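Local coordinates for protein SAM-dependent methyltransferase (Pyrococcus horikoshii, PDB 1WZN) that probably transfers a methyl group from S-adenosyl-L-methionine to an acceptor substrate, leaving S-adenosyl-L-homocysteine, at residues 116-121 / 205-210; 96-100 / 126-131; 155-159 / 170-174. All coordinates share one frame; numbering follows the deposited sequence.

Interaction 1. Residues 116-121 / 205-210. With MG (magnesium ion), chain E.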
loop_
_atom_site.group_PDB
_atom_site.type_symbol
_atom_site.label_atom_id
_atom_site.label_comp_id
_atom_site.label_asym_id
_atom_site.label_seq_id
_atom_site.Cartn_x
_atom_site.Cartn_y
_atom_site.Cartn_z
ATOM N N ILE A 116 24.010 18.018 6.115
ATOM C CA ILE A 116 23.957 19.006 5.037
ATOM C C ILE A 116 22.512 19.336 4.689
ATOM O O ILE A 116 22.238 20.385 4.107
ATOM C CB ILE A 116 24.662 18.551 3.728
ATOM C CG1 ILE A 116 24.051 17.251 3.213
ATOM C CG2 ILE A 116 26.160 18.434 3.955
ATOM C CD1 ILE A 116 24.559 16.861 1.835
ATOM N N MET A 117 21.588 18.451 5.062
ATOM C CA MET A 117 20.173 18.667 4.762
ATOM C C MET A 117 19.565 19.863 5.487
ATOM O O MET A 117 18.501 20.346 5.105
ATOM C CB MET A 117 19.367 17.402 5.073
ATOM C CG MET A 117 19.669 16.247 4.129
ATOM S SD MET A 117 18.688 14.764 4.449
ATOM C CE MET A 117 17.082 15.268 3.815
ATOM N N TYR A 118 20.232 20.350 6.531
ATOM C CA TYR A 118 19.721 21.506 7.258
ATOM C C TYR A 118 19.977 22.798 6.493
ATOM O O TYR A 118 19.424 23.842 6.833
ATOM C CB TYR A 118 20.370 21.608 8.648
ATOM C CG TYR A 118 19.687 20.768 9.697
ATOM C CD1 TYR A 118 18.540 21.225 10.347
ATOM C CD2 TYR A 118 20.139 19.484 9.986
ATOM C CE1 TYR A 118 17.857 20.414 11.256
ATOM C CE2 TYR A 118 19.461 18.666 10.886
ATOM C CZ TYR A 118 18.321 19.138 11.513
ATOM O OH TYR A 118 17.634 18.315 12.378
ATOM N N PHE A 119 20.790 22.723 5.441
ATOM C CA PHE A 119 21.152 23.915 4.676
ATOM C C PHE A 119 20.600 23.974 3.260
ATOM O O PHE A 119 20.656 22.980 2.535
ATOM C CB PHE A 119 22.679 24.010 4.620
ATOM C CG PHE A 119 23.328 23.914 5.965
ATOM C CD1 PHE A 119 23.276 24.981 6.849
ATOM C CD2 PHE A 119 23.947 22.734 6.372
ATOM C CE1 PHE A 119 23.832 24.876 8.127
ATOM C CE2 PHE A 119 24.504 22.619 7.646
ATOM C CZ PHE A 119 24.446 23.691 8.523
ATOM N N ASP A 120 20.071 25.135 2.865
ATOM C CA ASP A 120 19.557 25.280 1.505
ATOM C C ASP A 120 20.747 25.484 0.573
ATOM O O ASP A 120 21.891 25.517 1.033
ATOM C CB ASP A 120 18.546 26.443 1.373
ATOM C CG ASP A 120 19.101 27.797 1.819
ATOM O OD1 ASP A 120 20.329 28.038 1.760
ATOM O OD2 ASP A 120 18.274 28.647 2.213
ATOM N N GLU A 121 20.491 25.622 -0.724
ATOM C CA GLU A 121 21.577 25.767 -1.689
ATOM C C GLU A 121 22.591 26.861 -1.365
ATOM O O GLU A 121 23.798 26.617 -1.389
ATOM C CB GLU A 121 21.020 26.001 -3.098
ATOM C CG GLU A 121 22.074 25.861 -4.183
ATOM C CD GLU A 121 21.530 26.106 -5.580
ATOM O OE1 GLU A 121 21.132 27.253 -5.877
ATOM O OE2 GLU A 121 21.500 25.150 -6.379
ATOM N N ASP A 205 11.532 19.896 11.950
ATOM C CA ASP A 205 12.582 20.620 11.245
ATOM C C ASP A 205 12.384 20.635 9.744
ATOM O O ASP A 205 11.932 19.655 9.160
ATOM C CB ASP A 205 13.947 19.995 11.521
ATOM C CG ASP A 205 14.312 20.002 12.987
ATOM O OD1 ASP A 205 14.029 21.009 13.667
ATOM O OD2 ASP A 205 14.897 19.000 13.445
ATOM N N GLU A 206 12.745 21.752 9.125
ATOM C CA GLU A 206 12.648 21.878 7.681
ATOM C C GLU A 206 13.979 21.407 7.109
ATOM O O GLU A 206 15.034 21.943 7.457
ATOM C CB GLU A 206 12.409 23.331 7.277
ATOM C CG GLU A 206 12.311 23.513 5.769
ATOM C CD GLU A 206 12.136 24.962 5.359
ATOM O OE1 GLU A 206 13.097 25.744 5.508
ATOM O OE2 GLU A 206 11.035 25.314 4.886
ATOM N N LEU A 207 13.936 20.402 6.244
ATOM C CA LEU A 207 15.156 19.874 5.650
ATOM C C LEU A 207 15.158 20.065 4.144
ATOM O O LEU A 207 14.110 20.274 3.534
ATOM C CB LEU A 207 15.308 18.389 5.994
ATOM C CG LEU A 207 15.382 18.100 7.497
ATOM C CD1 LEU A 207 15.455 16.601 7.725
ATOM C CD2 LEU A 207 16.599 18.797 8.101
ATOM N N ASN A 208 16.344 19.978 3.556
ATOM C CA ASN A 208 16.522 20.162 2.121
ATOM C C ASN A 208 16.912 18.851 1.453
ATOM O O ASN A 208 17.752 18.110 1.965
ATOM C CB ASN A 208 17.600 21.219 1.893
ATOM C CG ASN A 208 17.204 22.568 2.453
ATOM O OD1 ASN A 208 16.521 23.348 1.791
ATOM N ND2 ASN A 208 17.611 22.841 3.688
ATOM N N ILE A 209 16.299 18.576 0.308
ATOM C CA ILE A 209 16.550 17.348 -0.440
ATOM C C ILE A 209 17.552 17.567 -1.571
ATOM O O ILE A 209 17.360 18.439 -2.422
ATOM C CB ILE A 209 15.242 16.811 -1.049
ATOM C CG1 ILE A 209 14.187 16.654 0.048
ATOM C CG2 ILE A 209 15.503 15.479 -1.747
ATOM C CD1 ILE A 209 12.789 16.349 -0.482
ATOM N N TYR A 210 18.603 16.750 -1.579
ATOM C CA TYR A 210 19.659 16.832 -2.583
ATOM C C TYR A 210 19.976 15.461 -3.167
ATOM O O TYR A 210 19.886 14.451 -2.469
ATOM C CB TYR A 210 20.951 17.359 -1.955
ATOM C CG TYR A 210 20.907 18.780 -1.450
ATOM C CD1 TYR A 210 20.942 19.856 -2.333
ATOM C CD2 TYR A 210 20.876 19.049 -0.082
ATOM C CE1 TYR A 210 20.956 21.167 -1.868
ATOM C CE2 TYR A 210 20.885 20.353 0.395
ATOM C CZ TYR A 210 20.926 21.408 -0.506
ATOM O OH TYR A 210 20.925 22.697 -0.036
HETATM MG MG MG E . 18.413 31.008 2.006
HETATM O O HOH W 1 16.780 24.192 7.527
HETATM O O HOH W 2 20.340 30.645 2.370
HETATM O O HOH W 3 18.483 31.090 -0.090
#

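Interaction 2. Residues 96-100 / 126-131. With SAH (S-adenosyl-L-homocysteine), chain F.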
loop_
_atom_site.group_PDB
_atom_site.type_symbol
_atom_site.label_atom_id
_atom_site.label_comp_id
_atom_site.label_asym_id
_atom_site.label_seq_id
_atom_site.Cartn_x
_atom_site.Cartn_y
_atom_site.Cartn_z
ATOM N N ASP A 96 28.076 28.405 14.989
ATOM C CA ASP A 96 27.390 28.078 13.744
ATOM C C ASP A 96 28.458 27.660 12.731
ATOM O O ASP A 96 29.467 28.360 12.565
ATOM C CB ASP A 96 26.663 29.333 13.246
ATOM C CG ASP A 96 25.729 29.062 12.081
ATOM O OD1 ASP A 96 25.987 28.134 11.288
ATOM O OD2 ASP A 96 24.738 29.808 11.951
ATOM N N VAL A 97 28.253 26.529 12.060
ATOM C CA VAL A 97 29.217 26.064 11.066
ATOM C C VAL A 97 29.376 27.064 9.921
ATOM O O VAL A 97 30.429 27.112 9.281
ATOM C CB VAL A 97 28.821 24.692 10.441
ATOM C CG1 VAL A 97 28.815 23.606 11.509
ATOM C CG2 VAL A 97 27.464 24.788 9.757
ATOM N N LEU A 98 28.340 27.859 9.662
ATOM C CA LEU A 98 28.403 28.837 8.577
ATOM C C LEU A 98 29.256 30.045 8.934
ATOM O O LEU A 98 29.506 30.909 8.093
ATOM C CB LEU A 98 26.998 29.301 8.195
ATOM C CG LEU A 98 26.049 28.206 7.702
ATOM C CD1 LEU A 98 24.689 28.813 7.390
ATOM C CD2 LEU A 98 26.628 27.529 6.467
ATOM N N GLU A 99 29.703 30.103 10.181
ATOM C CA GLU A 99 30.509 31.224 10.638
ATOM C C GLU A 99 31.927 30.845 11.045
ATOM O O GLU A 99 32.622 31.644 11.672
ATOM C CB GLU A 99 29.812 31.915 11.812
ATOM C CG GLU A 99 28.550 32.676 11.429
ATOM C CD GLU A 99 27.714 33.073 12.636
ATOM O OE1 GLU A 99 28.290 33.261 13.729
ATOM O OE2 GLU A 99 26.479 33.209 12.488
ATOM N N ILE A 100 32.365 29.636 10.707
ATOM C CA ILE A 100 33.719 29.250 11.079
ATOM C C ILE A 100 34.705 30.147 10.344
ATOM O O ILE A 100 34.404 30.659 9.261
ATOM C CB ILE A 100 34.032 27.770 10.747
ATOM C CG1 ILE A 100 33.890 27.513 9.241
ATOM C CG2 ILE A 100 33.120 26.854 11.562
ATOM C CD1 ILE A 100 34.300 26.103 8.827
ATOM N N LYS A 126 27.989 28.268 0.948
ATOM C CA LYS A 126 28.740 29.031 1.940
ATOM C C LYS A 126 29.523 28.075 2.832
ATOM O O LYS A 126 30.674 28.335 3.180
ATOM C CB LYS A 126 27.798 29.876 2.798
ATOM C CG LYS A 126 28.521 30.705 3.856
ATOM C CD LYS A 126 27.566 31.597 4.639
ATOM C CE LYS A 126 28.327 32.512 5.589
ATOM N NZ LYS A 126 27.418 33.405 6.371
ATOM N N LEU A 127 28.880 26.975 3.210
ATOM C CA LEU A 127 29.519 25.966 4.051
ATOM C C LEU A 127 30.737 25.359 3.360
ATOM O O LEU A 127 31.819 25.291 3.943
ATOM C CB LEU A 127 28.526 24.844 4.391
ATOM C CG LEU A 127 29.106 23.646 5.162
ATOM C CD1 LEU A 127 29.648 24.111 6.510
ATOM C CD2 LEU A 127 28.024 22.589 5.358
ATOM N N PHE A 128 30.555 24.901 2.126
ATOM C CA PHE A 128 31.643 24.290 1.375
ATOM C C PHE A 128 32.799 25.269 1.207
ATOM O O PHE A 128 33.964 24.875 1.239
ATOM C CB PHE A 128 31.170 23.825 -0.010
ATOM C CG PHE A 128 30.200 22.665 0.019
ATOM C CD1 PHE A 128 30.101 21.834 1.128
ATOM C CD2 PHE A 128 29.411 22.386 -1.092
ATOM C CE1 PHE A 128 29.230 20.741 1.130
ATOM C CE2 PHE A 128 28.543 21.300 -1.100
ATOM C CZ PHE A 128 28.451 20.476 0.013
ATOM N N SER A 129 32.471 26.541 1.012
ATOM C CA SER A 129 33.495 27.566 0.846
ATOM C C SER A 129 34.311 27.709 2.135
ATOM O O SER A 129 35.542 27.796 2.092
ATOM C CB SER A 129 32.852 28.907 0.493
ATOM O OG SER A 129 33.849 29.862 0.177
ATOM N N LYS A 130 33.625 27.735 3.275
ATOM C CA LYS A 130 34.296 27.859 4.569
ATOM C C LYS A 130 35.124 26.613 4.886
ATOM O O LYS A 130 36.189 26.708 5.500
ATOM C CB LYS A 130 33.278 28.091 5.691
ATOM C CG LYS A 130 32.385 29.307 5.504
ATOM C CD LYS A 130 33.173 30.598 5.592
ATOM C CE LYS A 130 32.415 31.658 6.377
ATOM N NZ LYS A 130 33.341 32.552 7.124
ATOM N N VAL A 131 34.629 25.449 4.474
ATOM C CA VAL A 131 35.333 24.192 4.705
ATOM C C VAL A 131 36.632 24.179 3.898
ATOM O O VAL A 131 37.691 23.808 4.410
ATOM C CB VAL A 131 34.459 22.969 4.304
ATOM C CG1 VAL A 131 35.308 21.710 4.257
ATOM C CG2 VAL A 131 33.323 22.793 5.317
HETATM N N SAH F . 27.374 14.662 13.848
HETATM C CA SAH F . 26.492 14.118 14.966
HETATM C CB SAH F . 25.141 14.760 15.125
HETATM C CG SAH F . 24.107 14.714 14.011
HETATM S SD SAH F . 22.664 15.700 14.617
HETATM C C SAH F . 26.367 12.550 14.705
HETATM O O SAH F . 26.942 12.035 13.728
HETATM O OXT SAH F . 25.661 11.893 15.567
HETATM C "C5'" SAH F . 22.754 17.200 13.718
HETATM C "C4'" SAH F . 23.598 18.308 14.518
HETATM O "O4'" SAH F . 23.525 19.446 13.651
HETATM C "C3'" SAH F . 22.999 18.787 15.820
HETATM O "O3'" SAH F . 23.886 18.520 16.908
HETATM C "C2'" SAH F . 22.732 20.325 15.547
HETATM O "O2'" SAH F . 22.865 21.117 16.721
HETATM C "C1'" SAH F . 23.750 20.637 14.465
HETATM N N9 SAH F . 23.543 21.720 13.699
HETATM C C8 SAH F . 22.504 22.101 12.861
HETATM N N7 SAH F . 22.658 23.240 12.268
HETATM C C5 SAH F . 23.920 23.706 12.731
HETATM C C6 SAH F . 24.649 24.906 12.435
HETATM N N6 SAH F . 24.210 25.860 11.603
HETATM N N1 SAH F . 25.864 25.017 13.080
HETATM C C2 SAH F . 26.347 24.069 13.935
HETATM N N3 SAH F . 25.674 22.904 14.241
HETATM C C4 SAH F . 24.474 22.791 13.607
#

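Interaction 3. Residues 155-159 / 170-174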
loop_
_atom_site.group_PDB
_atom_site.type_symbol
_atom_site.label_atom_id
_atom_site.label_comp_id
_atom_site.label_asym_id
_atom_site.label_seq_id
_atom_site.Cartn_x
_atom_site.Cartn_y
_atom_site.Cartn_z
ATOM N N GLY A 155 2.973 6.562 5.674
ATOM C CA GLY A 155 2.406 7.240 6.827
ATOM C C GLY A 155 3.356 7.291 8.009
ATOM O O GLY A 155 4.575 7.329 7.826
ATOM N N PRO A 156 2.833 7.297 9.245
ATOM C CA PRO A 156 3.693 7.344 10.428
ATOM C C PRO A 156 4.355 6.006 10.746
ATOM O O PRO A 156 3.764 4.947 10.543
ATOM C CB PRO A 156 2.734 7.784 11.527
ATOM C CG PRO A 156 1.454 7.132 11.115
ATOM C CD PRO A 156 1.412 7.407 9.626
ATOM N N VAL A 157 5.589 6.072 11.231
ATOM C CA VAL A 157 6.353 4.888 11.619
ATOM C C VAL A 157 6.584 5.006 13.119
ATOM O O VAL A 157 7.017 6.052 13.600
ATOM C CB VAL A 157 7.730 4.836 10.923
ATOM C CG1 VAL A 157 8.516 3.631 11.424
ATOM C CG2 VAL A 157 7.552 4.761 9.414
ATOM N N VAL A 158 6.292 3.944 13.861
ATOM C CA VAL A 158 6.470 3.985 15.307
ATOM C C VAL A 158 7.508 2.989 15.788
ATOM O O VAL A 158 7.589 1.872 15.280
ATOM C CB VAL A 158 5.143 3.696 16.038
ATOM C CG1 VAL A 158 5.334 3.834 17.539
ATOM C CG2 VAL A 158 4.066 4.653 15.552
ATOM N N TRP A 159 8.306 3.410 16.764
ATOM C CA TRP A 159 9.332 2.560 17.352
ATOM C C TRP A 159 9.611 2.996 18.786
ATOM O O TRP A 159 9.073 4.002 19.250
ATOM C CB TRP A 159 10.614 2.591 16.518
ATOM C CG TRP A 159 11.143 3.951 16.212
ATOM C CD1 TRP A 159 10.540 4.926 15.461
ATOM C CD2 TRP A 159 12.417 4.470 16.597
ATOM N NE1 TRP A 159 11.367 6.020 15.354
ATOM C CE2 TRP A 159 12.526 5.766 16.042
ATOM C CE3 TRP A 159 13.481 3.966 17.357
ATOM C CZ2 TRP A 159 13.661 6.564 16.222
ATOM C CZ3 TRP A 159 14.609 4.760 17.537
ATOM C CH2 TRP A 159 14.688 6.045 16.970
ATOM N N ILE A 170 8.484 6.608 19.900
ATOM C CA ILE A 170 8.737 7.602 18.869
ATOM C C ILE A 170 7.921 7.375 17.613
ATOM O O ILE A 170 7.879 6.266 17.080
ATOM C CB ILE A 170 10.233 7.582 18.504
ATOM C CG1 ILE A 170 11.063 7.644 19.786
ATOM C CG2 ILE A 170 10.577 8.752 17.582
ATOM C CD1 ILE A 170 12.421 7.000 19.677
ATOM N N MET A 171 7.277 8.434 17.138
ATOM C CA MET A 171 6.465 8.348 15.938
ATOM C C MET A 171 6.974 9.364 14.926
ATOM O O MET A 171 6.980 10.565 15.200
ATOM C CB MET A 171 5.008 8.626 16.286
ATOM C CG MET A 171 4.059 8.528 15.116
ATOM S SD MET A 171 2.362 8.486 15.701
ATOM C CE MET A 171 2.109 10.211 16.114
ATOM N N ASP A 172 7.399 8.870 13.768
ATOM C CA ASP A 172 7.943 9.718 12.714
ATOM C C ASP A 172 7.073 9.791 11.473
ATOM O O ASP A 172 6.487 8.793 11.049
ATOM C CB ASP A 172 9.312 9.210 12.261
ATOM C CG ASP A 172 10.310 9.107 13.393
ATOM O OD1 ASP A 172 10.305 9.978 14.283
ATOM O OD2 ASP A 172 11.113 8.153 13.375
ATOM N N TRP A 173 7.000 10.978 10.884
ATOM C CA TRP A 173 6.253 11.152 9.651
ATOM C C TRP A 173 6.851 12.338 8.913
ATOM O O TRP A 173 7.501 13.197 9.519
ATOM C CB TRP A 173 4.751 11.337 9.923
ATOM C CG TRP A 173 4.308 12.677 10.427
ATOM C CD1 TRP A 173 3.799 13.704 9.680
ATOM C CD2 TRP A 173 4.248 13.108 11.791
ATOM N NE1 TRP A 173 3.420 14.739 10.495
ATOM C CE2 TRP A 173 3.685 14.403 11.796
ATOM C CE3 TRP A 173 4.614 12.524 13.010
ATOM C CZ2 TRP A 173 3.478 15.128 12.975
ATOM C CZ3 TRP A 173 4.406 13.246 14.188
ATOM C CH2 TRP A 173 3.843 14.535 14.158
ATOM N N ARG A 174 6.664 12.368 7.600
ATOM C CA ARG A 174 7.219 13.447 6.803
ATOM C C ARG A 174 6.224 14.043 5.823
ATOM O O ARG A 174 5.259 13.392 5.406
ATOM C CB ARG A 174 8.441 12.955 6.026
ATOM C CG ARG A 174 8.136 11.818 5.075
ATOM C CD ARG A 174 9.232 11.652 4.034
ATOM N NE ARG A 174 9.022 10.478 3.186
ATOM C CZ ARG A 174 7.923 10.242 2.474
ATOM N NH1 ARG A 174 6.907 11.097 2.493
ATOM N NH2 ARG A 174 7.842 9.142 1.734
HETATM O O HOH W 4 4.997 9.985 6.634
#

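Interaction 1. Residues 116-121 / 205-210
Asn208 grips the carbonyl oxygen of Met117 twice. Its backbone N lies 2.7 Å from Met117 O, in the carbonyl plane. Its ND2 lies 3.0 Å from Met117 O, well above that plane. The two bonds fasten the 3-10 turn to the strand. With chi1 -63°, the amide of Asn208 folds back beside its own backbone N, which brings ND2 to the same acceptor as the backbone N. Its OD1 faces the other way and takes a bond from Lys182. Asp205 OD2 lies 3.0 Å from Tyr118 OH, near the plane of the ring; Tyr5 also bonds to this hydroxyl. Asp205 OD1 is held by Tyr2 N. One water bridges Tyr118 O and Glu206 O, donating to both. Asp120 binds the magnesium ion, with OD2 at 2.4 Å from the metal, and two waters are also ligands. Asp120 is the N-cap of helix 121-134, and its OD1 accepts from Asp123 N.

Leu207 packs against Tyr118. Leu207 CD2 stands over the middle of the Tyr118 ring, 3.7 Å from the centroid, in a CH-pi contact. Met117 CE comes to 4.2 Å from Leu207 CB. Behind the turn, Ile116 packs on strand 139-146. Tyr210 leans on helix 212-219, and strand 198-208 pairs with strand 182-192.

Interaction 2. Residues 96-100 / 126-131
Val97 stands between Leu127 and the adenine of S-adenosyl-L-homocysteine. Both its methyl groups lie on the same side of the adenine plane, with CG1 at 3.5 Å from adenine C2. The N1 and N6 edge of the base is read by a backbone N and a carboxylate. Val97 N donates to adenine N1 at 3.0 Å. The adenine N6 donates to Asp96 OD1 at 2.9 Å in a nearly straight bond. The acidic residue that follows strand 91-94 thus recognises the adenine, as in class I methyltransferases with the Rossmann-like fold. Asp96 OD1 also accepts from Leu98 N, which closes an Asx turn. That donor stands above the carboxylate plane, 45° out of it. The two bonds fix the carboxylate at the adenine.

Residues 126-131 of helix 121-134 cover the other side of the turn. Leu127 CD1 touches Val97 CG2 at 4.0 Å, so the helix backs a residue of the pocket. The side chains of Leu98 and Leu127 lie roughly perpendicular, and Leu98 CD2 rests near Leu127 CB. Leu48 and Met111, from neighbouring strands, also pack on Val97. Lys126 runs out fully extended, and its CE passes close to Leu98 O. Ile100 and Lys130 run antiparallel alongside each other, with Ile100 CG1 at 3.6 Å from Lys130 CB. The Lys130 chain bends at chi2 (-67°) and again beyond it. This curl brings Lys130 NZ to 3.0 Å from Ile100 O in a hydrogen bond, almost in line with the C=O bond.

Interaction 3. Residues 155-159 / 170-174
Trp159 lies with one face against Ile170 and its indole nitrogen turned to Asp172. Ile170 CD1 sits over the six-membered ring, 3.6 Å from its centroid and 8° off the normal, in a CH-pi contact. Trp159 NE1 donates to Asp172 OD2 at 2.9 Å. The donor meets the carboxylate from above its plane, and ring and carboxylate are turned 61° apart. A chi1 of 52° sets the indole between its own backbone N and carbonyl carbon, which swings it across toward the partner strand. Asp172 OD1 forms a salt bridge with Arg187, so both oxygens of this carboxylate are engaged.

The opposite face of the sheet carries Val158 and Met171. They cross at a slant, with Val158 CG2 at 3.9 Å from Met171 CG. Pro156 CB packs on the same Met171 CG. Val158 of a third subunit packs on Pro156, Met171 and Trp173, and Pro156 of a fourth subunit meets Pro156.

Val157 with Asp172, and Trp159 with Ile170, are antiparallel hydrogen-bonded pairs; Val158 with Met171 is the non-hydrogen-bonded pair between them. The strands belong to the hairpin 157-163 and 166-177. Strand 182-192 pairs with the far side of 166-177.

Interactions 1 and 2 meet beside the bound S-adenosyl-L-homocysteine. Their centres are 15 Å apart, and Phe119 joins them. Phe119 CZ touches Val97 CG2 at 3.4 Å, and the ring also packs on Leu98 and Leu127. The Phe119 side chain lies about 4 Å from the ligand, so both contacts line one pocket. Helix 121-134 links them too: Asp120 caps its start and residues 126-131 lie within it. Interaction 3 stands apart, its centre 20 Å from that of interaction 1 and 32 Å from that of interaction 2. It shares the four-stranded antiparallel sheet with interaction 1. The side chain of Trp159 is about 13 Å from the ligand, and this end of the sheet packs against other subunits.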